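Local coordinates for protein magnesium-protoporphyrin O-methyltransferase (Synechocystis sp., PDB 4QDJ) that transfers a methyl group from S-adenosylmethionine to magnesium protoporphyrin IX, making its 13-monomethyl ester on the route to chlorophyll, at residues 62-67 against 127-132; 122-127 against 153-158; 159-164 against 222-227. All blocks are in the same frame, centred on the assembly; numbering follows the deposited sequence.

Contact 1: residues 62-67 against 127-132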
loop_
_atom_site.group_PDB
_atom_site.type_symbol
_atom_site.label_atom_id
_atom_site.label_comp_id
_atom_site.label_asym_id
_atom_site.label_seq_id
_atom_site.Cartn_x
_atom_site.Cartn_y
_atom_site.Cartn_z
ATOM N N PRO A 62 16.265 10.300 0.513
ATOM C CA PRO A 62 17.441 9.432 0.648
ATOM C C PRO A 62 17.747 9.080 2.101
ATOM O O PRO A 62 17.952 9.973 2.924
ATOM C CB PRO A 62 18.568 10.284 0.061
ATOM C CG PRO A 62 17.890 11.143 -0.939
ATOM C CD PRO A 62 16.553 11.473 -0.334
ATOM N N GLY A 63 17.752 7.786 2.406
ATOM C CA GLY A 63 18.058 7.314 3.745
ATOM C C GLY A 63 16.854 7.229 4.667
ATOM O O GLY A 63 16.970 6.769 5.802
ATOM N N LEU A 64 15.697 7.668 4.182
ATOM C CA LEU A 64 14.484 7.672 4.996
ATOM C C LEU A 64 13.954 6.257 5.218
ATOM O O LEU A 64 13.853 5.470 4.277
ATOM C CB LEU A 64 13.404 8.530 4.334
ATOM C CG LEU A 64 12.195 8.888 5.198
ATOM C CD1 LEU A 64 12.605 9.862 6.297
ATOM C CD2 LEU A 64 11.075 9.469 4.346
ATOM N N LEU A 65 13.611 5.934 6.461
ATOM C CA LEU A 65 13.044 4.624 6.765
ATOM C C LEU A 65 11.556 4.593 6.450
ATOM O O LEU A 65 10.762 5.303 7.069
ATOM C CB LEU A 65 13.291 4.233 8.223
ATOM C CG LEU A 65 14.536 3.378 8.475
ATOM C CD1 LEU A 65 15.801 4.192 8.255
ATOM C CD2 LEU A 65 14.508 2.778 9.873
ATOM N N VAL A 66 11.190 3.759 5.482
ATOM C CA VAL A 66 9.820 3.682 4.997
ATOM C C VAL A 66 9.286 2.258 5.081
ATOM O O VAL A 66 9.940 1.311 4.640
ATOM C CB VAL A 66 9.726 4.158 3.530
ATOM C CG1 VAL A 66 8.297 4.039 3.013
ATOM C CG2 VAL A 66 10.233 5.586 3.399
ATOM N N CYS A 67 8.097 2.115 5.655
ATOM C CA CYS A 67 7.388 0.843 5.661
ATOM C C CYS A 67 6.310 0.870 4.587
ATOM O O CYS A 67 5.463 1.761 4.576
ATOM C CB CYS A 67 6.754 0.593 7.033
ATOM S SG CYS A 67 5.639 -0.835 7.112
ATOM N N LYS A 127 9.802 0.507 14.274
ATOM C CA LYS A 127 9.408 1.900 14.095
ATOM C C LYS A 127 9.988 2.478 12.807
ATOM O O LYS A 127 11.133 2.197 12.446
ATOM C CB LYS A 127 9.859 2.740 15.293
ATOM C CG LYS A 127 9.238 2.332 16.624
ATOM C CD LYS A 127 7.744 2.615 16.658
ATOM C CE LYS A 127 7.153 2.307 18.027
ATOM N NZ LYS A 127 7.300 0.872 18.390
ATOM N N TYR A 128 9.189 3.291 12.124
ATOM C CA TYR A 128 9.580 3.897 10.857
ATOM C C TYR A 128 9.261 5.381 10.884
ATOM O O TYR A 128 8.364 5.811 11.606
ATOM C CB TYR A 128 8.800 3.257 9.709
ATOM C CG TYR A 128 9.012 1.772 9.569
ATOM C CD1 TYR A 128 8.238 0.866 10.284
ATOM C CD2 TYR A 128 9.986 1.272 8.714
ATOM C CE1 TYR A 128 8.436 -0.495 10.156
ATOM C CE2 TYR A 128 10.189 -0.082 8.581
ATOM C CZ TYR A 128 9.413 -0.962 9.300
ATOM O OH TYR A 128 9.621 -2.314 9.161
ATOM N N ASP A 129 9.981 6.168 10.091
ATOM C CA ASP A 129 9.607 7.565 9.916
ATOM C C ASP A 129 8.253 7.630 9.227
ATOM O O ASP A 129 7.337 8.312 9.687
ATOM C CB ASP A 129 10.637 8.321 9.079
ATOM C CG ASP A 129 10.206 9.749 8.781
ATOM O OD1 ASP A 129 9.479 9.965 7.786
ATOM O OD2 ASP A 129 10.587 10.658 9.547
ATOM N N THR A 130 8.141 6.905 8.118
ATOM C CA THR A 130 6.950 6.948 7.282
ATOM C C THR A 130 6.404 5.547 7.034
ATOM O O THR A 130 7.146 4.634 6.670
ATOM C CB THR A 130 7.260 7.632 5.933
ATOM O OG1 THR A 130 7.555 9.017 6.160
ATOM C CG2 THR A 130 6.082 7.523 4.978
ATOM N N VAL A 131 5.106 5.383 7.255
ATOM C CA VAL A 131 4.424 4.131 6.959
ATOM C C VAL A 131 3.404 4.395 5.859
ATOM O O VAL A 131 2.663 5.376 5.915
ATOM C CB VAL A 131 3.729 3.558 8.211
ATOM C CG1 VAL A 131 2.978 2.279 7.873
ATOM C CG2 VAL A 131 4.752 3.303 9.308
ATOM N N ILE A 132 3.387 3.533 4.848
ATOM C CA ILE A 132 2.504 3.721 3.703
ATOM C C ILE A 132 1.667 2.473 3.448
ATOM O O ILE A 132 2.181 1.356 3.468
ATOM C CB ILE A 132 3.303 4.064 2.426
ATOM C CG1 ILE A 132 4.263 5.228 2.687
ATOM C CG2 ILE A 132 2.359 4.391 1.273
ATOM C CD1 ILE A 132 5.146 5.562 1.503
#
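The carbonyl oxygen of Leu-65 is held by two neighbouring amides. Thr-130 N meets Leu-65 O at 3.2 Å with a nearly straight N-H (170°), while Asp-129 N adds a weak, bent bond. The parallel ladder then runs on: Cys-67 N donates to Thr-130 O at 2.9 Å, and Ile-132 N reaches Cys-67 O at 2.7 Å. Tyr-128 lies just before this ladder, where its ring slides under Cys-67: CB of Cys-67 stands 3.4 Å from the ring centroid of Tyr-128, almost on the normal, a CH-pi contact. With SG of Cys-67 turned away from its backbone N (chi1 171°), the sulfur also stays over that face, 4.4 Å from the Tyr-128 centroid. At the loop end, Leu-64 crosses Asp-129 at about a right angle, its CD1 3.5 Å from Asp-129 CG. That carboxylate is tied down by Thr-130 OG1, which donates to OD1, and by a salt bridge from Arg-158 to OD2. Val-66 CG1 packs on Ile-132 CD1 (3.8 Å), both against Leu-80 of helix 77-82. On the opposite face, Val-131 meets helix 142-155. The pair forms the middle of the Rossmann-like sheet, flanked by strands 86-91 and 159-164.

Contact 2: residues 122-127 against 153-158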
loop_
_atom_site.group_PDB
_atom_site.type_symbol
_atom_site.label_atom_id
_atom_site.label_comp_id
_atom_site.label_asym_id
_atom_site.label_seq_id
_atom_site.Cartn_x
_atom_site.Cartn_y
_atom_site.Cartn_z
ATOM N N ALA A 122 -0.851 -6.422 10.305
ATOM C CA ALA A 122 -1.233 -6.306 11.709
ATOM C C ALA A 122 -0.201 -6.941 12.640
ATOM O O ALA A 122 -0.268 -6.772 13.857
ATOM C CB ALA A 122 -2.606 -6.920 11.940
ATOM N N GLN A 123 0.754 -7.666 12.066
ATOM C CA GLN A 123 1.781 -8.337 12.858
ATOM C C GLN A 123 3.141 -7.647 12.755
ATOM O O GLN A 123 4.119 -8.097 13.354
ATOM C CB GLN A 123 1.901 -9.807 12.447
ATOM C CG GLN A 123 0.624 -10.607 12.656
ATOM C CD GLN A 123 0.193 -10.646 14.109
ATOM O OE1 GLN A 123 1.017 -10.810 15.010
ATOM N NE2 GLN A 123 -1.104 -10.488 14.345
ATOM N N LEU A 124 3.199 -6.555 12.000
ATOM C CA LEU A 124 4.443 -5.810 11.837
ATOM C C LEU A 124 4.878 -5.157 13.142
ATOM O O LEU A 124 4.046 -4.733 13.946
ATOM C CB LEU A 124 4.292 -4.741 10.756
ATOM C CG LEU A 124 4.094 -5.223 9.318
ATOM C CD1 LEU A 124 3.821 -4.040 8.406
ATOM C CD2 LEU A 124 5.307 -6.003 8.840
ATOM N N GLY A 125 6.188 -5.076 13.342
ATOM C CA GLY A 125 6.747 -4.414 14.507
ATOM C C GLY A 125 7.759 -3.362 14.104
ATOM O O GLY A 125 7.891 -3.038 12.924
ATOM N N GLY A 126 8.478 -2.825 15.083
ATOM C CA GLY A 126 9.494 -1.826 14.814
ATOM C C GLY A 126 8.927 -0.435 14.615
ATOM O O GLY A 126 7.725 -0.213 14.767
ATOM N N LYS A 127 9.802 0.507 14.274
ATOM C CA LYS A 127 9.408 1.900 14.095
ATOM C C LYS A 127 9.988 2.478 12.807
ATOM O O LYS A 127 11.133 2.197 12.446
ATOM C CB LYS A 127 9.859 2.740 15.293
ATOM C CG LYS A 127 9.238 2.332 16.624
ATOM C CD LYS A 127 7.744 2.615 16.658
ATOM C CE LYS A 127 7.153 2.307 18.027
ATOM N NZ LYS A 127 7.300 0.872 18.390
ATOM N N ALA A 153 -0.410 3.055 12.559
ATOM C CA ALA A 153 -0.085 4.307 13.232
ATOM C C ALA A 153 0.948 4.086 14.331
ATOM O O ALA A 153 1.822 4.924 14.548
ATOM C CB ALA A 153 -1.343 4.950 13.800
ATOM N N SER A 154 0.859 2.943 15.009
ATOM C CA SER A 154 1.781 2.631 16.098
ATOM C C SER A 154 3.201 2.379 15.595
ATOM O O SER A 154 4.154 2.391 16.374
ATOM C CB SER A 154 1.286 1.425 16.906
ATOM O OG SER A 154 1.500 0.209 16.209
ATOM N N LEU A 155 3.338 2.149 14.293
ATOM C CA LEU A 155 4.648 1.909 13.697
ATOM C C LEU A 155 5.258 3.198 13.164
ATOM O O LEU A 155 6.451 3.252 12.868
ATOM C CB LEU A 155 4.537 0.899 12.551
ATOM C CG LEU A 155 3.774 -0.398 12.824
ATOM C CD1 LEU A 155 3.754 -1.264 11.571
ATOM C CD2 LEU A 155 4.381 -1.152 13.998
ATOM N N ALA A 156 4.434 4.234 13.039
ATOM C CA ALA A 156 4.856 5.476 12.397
ATOM C C ALA A 156 5.312 6.534 13.394
ATOM O O ALA A 156 4.504 7.084 14.142
ATOM C CB ALA A 156 3.734 6.025 11.525
ATOM N N ASP A 157 6.609 6.825 13.389
ATOM C CA ASP A 157 7.157 7.880 14.234
ATOM C C ASP A 157 6.624 9.250 13.830
ATOM O O ASP A 157 6.401 10.111 14.681
ATOM C CB ASP A 157 8.685 7.892 14.169
ATOM C CG ASP A 157 9.314 6.736 14.919
ATOM O OD1 ASP A 157 8.649 6.166 15.809
ATOM O OD2 ASP A 157 10.482 6.405 14.623
ATOM N N ARG A 158 6.422 9.453 12.531
ATOM C CA ARG A 158 6.066 10.779 12.038
ATOM C C ARG A 158 4.893 10.811 11.059
ATOM O O ARG A 158 4.028 11.682 11.153
ATOM C CB ARG A 158 7.284 11.453 11.399
ATOM C CG ARG A 158 7.074 12.925 11.087
ATOM C CD ARG A 158 8.323 13.545 10.486
ATOM N NE ARG A 158 8.678 12.913 9.219
ATOM C CZ ARG A 158 8.230 13.315 8.034
ATOM N NH1 ARG A 158 7.410 14.354 7.950
ATOM N NH2 ARG A 158 8.604 12.679 6.933
#
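Lys-127 and Leu-155 bring the two backbones to within 4.8 Å, CA to CA, as the loop leading into strand 130-133 passes the end of helix 142-155, the helix of the beta-alpha-beta crossover from strand 130-133 to strand 159-164; here Lys-127 CA points a C-H at Leu-155 O, 3.5 Å away. Leu-155 O also accepts the amide of the next residue, Tyr-128, so this carbonyl takes a backbone N-H as well as the C-H. The Leu-155 side chain lies along the loop and divides its work between two methyls. CD1 presses on Leu-124 CB at 3.6 Å, while CD2 sits beside two carbonyl oxygens, with Leu-155 CD2 to Leu-124 O and to Gly-126 O both 3.6 Å. Leu-124 O has its polar partner in His-151 of the same helix, whose NE2 bonds to it. Further in, Leu-124 reaches Cys-67 and Ala-69 of strand 65-69, and its side chain is about 7 Å from the bound S-adenosylmethionine. Lys-127 behaves differently. A bend at chi2 (-67°) carries its chain toward Ser-154, laying Lys-127 CE 3.4 Å from Ser-154 O. Its stem meets Asp-157 nearly at right angles, Lys-127 CB being 3.7 Å from Asp-157 OD1. The charges themselves stay apart: Lys-127 NZ is 6.0 Å from Asp-157 OD1. Apolar packing of Leu-155 on Leu-124, together with methyls and methylenes against carbonyl and carboxylate oxygens, carries this contact, and any lysine-aspartate attraction is probably long-range and modest at this exposed edge.

Contact 3: residues 159-164 against 222-227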
loop_
_atom_site.group_PDB
_atom_site.type_symbol
_atom_site.label_atom_id
_atom_site.label_comp_id
_atom_site.label_asym_id
_atom_site.label_seq_id
_atom_site.Cartn_x
_atom_site.Cartn_y
_atom_site.Cartn_z
ATOM N N ARG A 159 4.859 9.873 10.120
ATOM C CA ARG A 159 3.933 9.997 9.001
ATOM C C ARG A 159 3.281 8.684 8.572
ATOM O O ARG A 159 3.934 7.644 8.497
ATOM C CB ARG A 159 4.644 10.653 7.812
ATOM C CG ARG A 159 3.815 10.715 6.542
ATOM C CD ARG A 159 4.482 11.575 5.485
ATOM N NE ARG A 159 5.844 11.137 5.194
ATOM C CZ ARG A 159 6.640 11.718 4.302
ATOM N NH1 ARG A 159 6.209 12.764 3.608
ATOM N NH2 ARG A 159 7.868 11.256 4.105
ATOM N N LEU A 160 1.981 8.755 8.295
ATOM C CA LEU A 160 1.227 7.630 7.764
ATOM C C LEU A 160 0.497 8.074 6.500
ATOM O O LEU A 160 -0.249 9.051 6.519
ATOM C CB LEU A 160 0.226 7.125 8.806
ATOM C CG LEU A 160 -0.704 5.971 8.417
ATOM C CD1 LEU A 160 0.091 4.760 7.942
ATOM C CD2 LEU A 160 -1.601 5.601 9.591
ATOM N N ILE A 161 0.729 7.370 5.397
ATOM C CA ILE A 161 0.048 7.672 4.145
ATOM C C ILE A 161 -0.866 6.511 3.775
ATOM O O ILE A 161 -0.432 5.362 3.756
ATOM C CB ILE A 161 1.053 7.934 3.009
ATOM C CG1 ILE A 161 1.852 9.206 3.299
ATOM C CG2 ILE A 161 0.338 8.050 1.669
ATOM C CD1 ILE A 161 3.055 9.389 2.401
ATOM N N LEU A 162 -2.131 6.817 3.501
ATOM C CA LEU A 162 -3.125 5.798 3.180
ATOM C C LEU A 162 -3.868 6.151 1.903
ATOM O O LEU A 162 -4.035 7.324 1.579
ATOM C CB LEU A 162 -4.163 5.685 4.299
ATOM C CG LEU A 162 -3.724 5.444 5.740
ATOM C CD1 LEU A 162 -4.932 5.525 6.662
ATOM C CD2 LEU A 162 -3.030 4.099 5.873
ATOM N N SER A 163 -4.332 5.134 1.185
ATOM C CA SER A 163 -5.301 5.360 0.123
ATOM C C SER A 163 -6.474 4.397 0.270
ATOM O O SER A 163 -6.322 3.285 0.776
ATOM C CB SER A 163 -4.664 5.259 -1.267
ATOM O OG SER A 163 -4.319 3.926 -1.586
ATOM N N PHE A 164 -7.648 4.843 -0.160
ATOM C CA PHE A 164 -8.861 4.054 -0.031
ATOM C C PHE A 164 -9.877 4.511 -1.066
ATOM O O PHE A 164 -9.761 5.606 -1.615
ATOM C CB PHE A 164 -9.443 4.187 1.383
ATOM C CG PHE A 164 -9.828 5.596 1.755
ATOM C CD1 PHE A 164 -8.878 6.490 2.226
ATOM C CD2 PHE A 164 -11.142 6.024 1.643
ATOM C CE1 PHE A 164 -9.228 7.785 2.567
ATOM C CE2 PHE A 164 -11.500 7.317 1.985
ATOM C CZ PHE A 164 -10.541 8.198 2.448
ATOM N N SER A 222 -9.229 6.374 -6.038
ATOM C CA SER A 222 -8.358 6.249 -4.881
ATOM C C SER A 222 -8.111 7.603 -4.238
ATOM O O SER A 222 -7.472 8.477 -4.825
ATOM C CB SER A 222 -7.033 5.597 -5.279
ATOM O OG SER A 222 -6.293 5.208 -4.136
ATOM N N ARG A 223 -8.634 7.763 -3.029
ATOM C CA ARG A 223 -8.420 8.962 -2.231
ATOM C C ARG A 223 -7.159 8.762 -1.398
ATOM O O ARG A 223 -7.028 7.759 -0.704
ATOM C CB ARG A 223 -9.625 9.192 -1.319
ATOM C CG ARG A 223 -9.489 10.358 -0.360
ATOM C CD ARG A 223 -9.454 11.693 -1.087
ATOM N NE ARG A 223 -9.710 12.796 -0.165
ATOM C CZ ARG A 223 -9.134 13.991 -0.240
ATOM N NH1 ARG A 223 -8.254 14.250 -1.198
ATOM N NH2 ARG A 223 -9.437 14.929 0.649
ATOM N N ILE A 224 -6.233 9.712 -1.473
ATOM C CA ILE A 224 -4.952 9.586 -0.784
ATOM C C ILE A 224 -4.841 10.612 0.338
ATOM O O ILE A 224 -5.056 11.800 0.119
ATOM C CB ILE A 224 -3.775 9.788 -1.760
ATOM C CG1 ILE A 224 -4.034 9.047 -3.074
ATOM C CG2 ILE A 224 -2.465 9.334 -1.127
ATOM C CD1 ILE A 224 -3.066 9.409 -4.181
ATOM N N LEU A 225 -4.511 10.149 1.541
ATOM C CA LEU A 225 -4.319 11.042 2.679
ATOM C C LEU A 225 -2.917 10.905 3.250
ATOM O O LEU A 225 -2.455 9.796 3.517
ATOM C CB LEU A 225 -5.334 10.740 3.784
ATOM C CG LEU A 225 -6.819 10.842 3.437
ATOM C CD1 LEU A 225 -7.668 10.493 4.650
ATOM C CD2 LEU A 225 -7.159 12.232 2.923
ATOM N N GLU A 226 -2.246 12.037 3.433
ATOM C CA GLU A 226 -0.996 12.073 4.176
ATOM C C GLU A 226 -1.310 12.541 5.586
ATOM O O GLU A 226 -1.837 13.636 5.780
ATOM C CB GLU A 226 0.004 13.030 3.525
ATOM C CG GLU A 226 1.311 13.164 4.293
ATOM C CD GLU A 226 2.213 14.248 3.734
ATOM O OE1 GLU A 226 1.700 15.331 3.386
ATOM O OE2 GLU A 226 3.436 14.017 3.638
ATOM N N ALA A 227 -1.003 11.699 6.567
ATOM C CA ALA A 227 -1.244 12.032 7.962
ATOM C C ALA A 227 0.083 12.198 8.688
ATOM O O ALA A 227 1.004 11.400 8.513
ATOM C CB ALA A 227 -2.090 10.957 8.627
#
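Arg-159 opens the strand by reaching across to Glu-226: NH1 of Arg-159 donates to OE2 of Glu-226 at 3.0 Å, nearly straight (167°) and in the guanidinium plane, with the carboxylate almost coplanar. A bend at chi3 (55°) swings the guanidinium to this oxygen. Both ions have second partners, Asp-58 for Arg-159 and Arg-211 for Glu-226, so the bridge is one link of a charge network whose central pair, Arg-159 and Glu-226, is buried; Arg-159 NE also bonds to Thr-130 OG1. Leu-160 pairs with Ala-227 through two backbone bonds, each 2.8 Å between the N of one and the O of the other. Ile-161 turns to the face of Glu-226 and Ile-224, its CG2 4.2 Å from Ile-224 CG2, and Leu-55 of helix 35-58 covers it. Between them, strands 159-164 and 221-229 make one of the two antiparallel steps of a class I methyltransferase sheet, in which the last strand slips in between the fifth and sixth to give the order 3-2-1-4-5-7-6. Leu-162 exchanges its own pair of bonds with Leu-225. Ser-163, on the face of Ile-161 and Ile-224, has its side chain about 6 Å from S-adenosylmethionine; its CB lies 3.3 Å from Ser-222 OG, and both serine hydroxyls bond to Asp-135 OD1. Phe-164 closes the ladder with Arg-223. Its chi1 of 61° sets the ring beside the arginine stem, whose CB sits over one ring face off-centre, Phe-164 CZ being 3.7 Å from Arg-223 CG. Leu-225 CD1 meets the ring edge at Phe-164 CE1 (3.8 Å), while the guanidinium of Arg-223 runs on to a salt bridge with Glu-195.

How the contacts relate
Contacts 1 and 3 are steps of one sheet, joined where Val-131 bonds through its backbone to Arg-159 and Ile-161; the first is parallel and only partly buried, the second antiparallel and almost wholly buried. Contact 2 lies outside the sheet ladder, nearer the surface, yet it shares Lys-127 with contact 1 and is stitched to it by the backbone of Tyr-128 bonding to Leu-155 and Asp-157. Chemistry follows place. The two strand pairs rely on backbone amide bonds, with the Arg-159/Glu-226 pair of contact 3 buried, whereas 122-127 and 153-158 share none and meet through leucine packing and side chains resting on oxygens. Helix 142-155 links strands 130-133 and 159-164 in sequence.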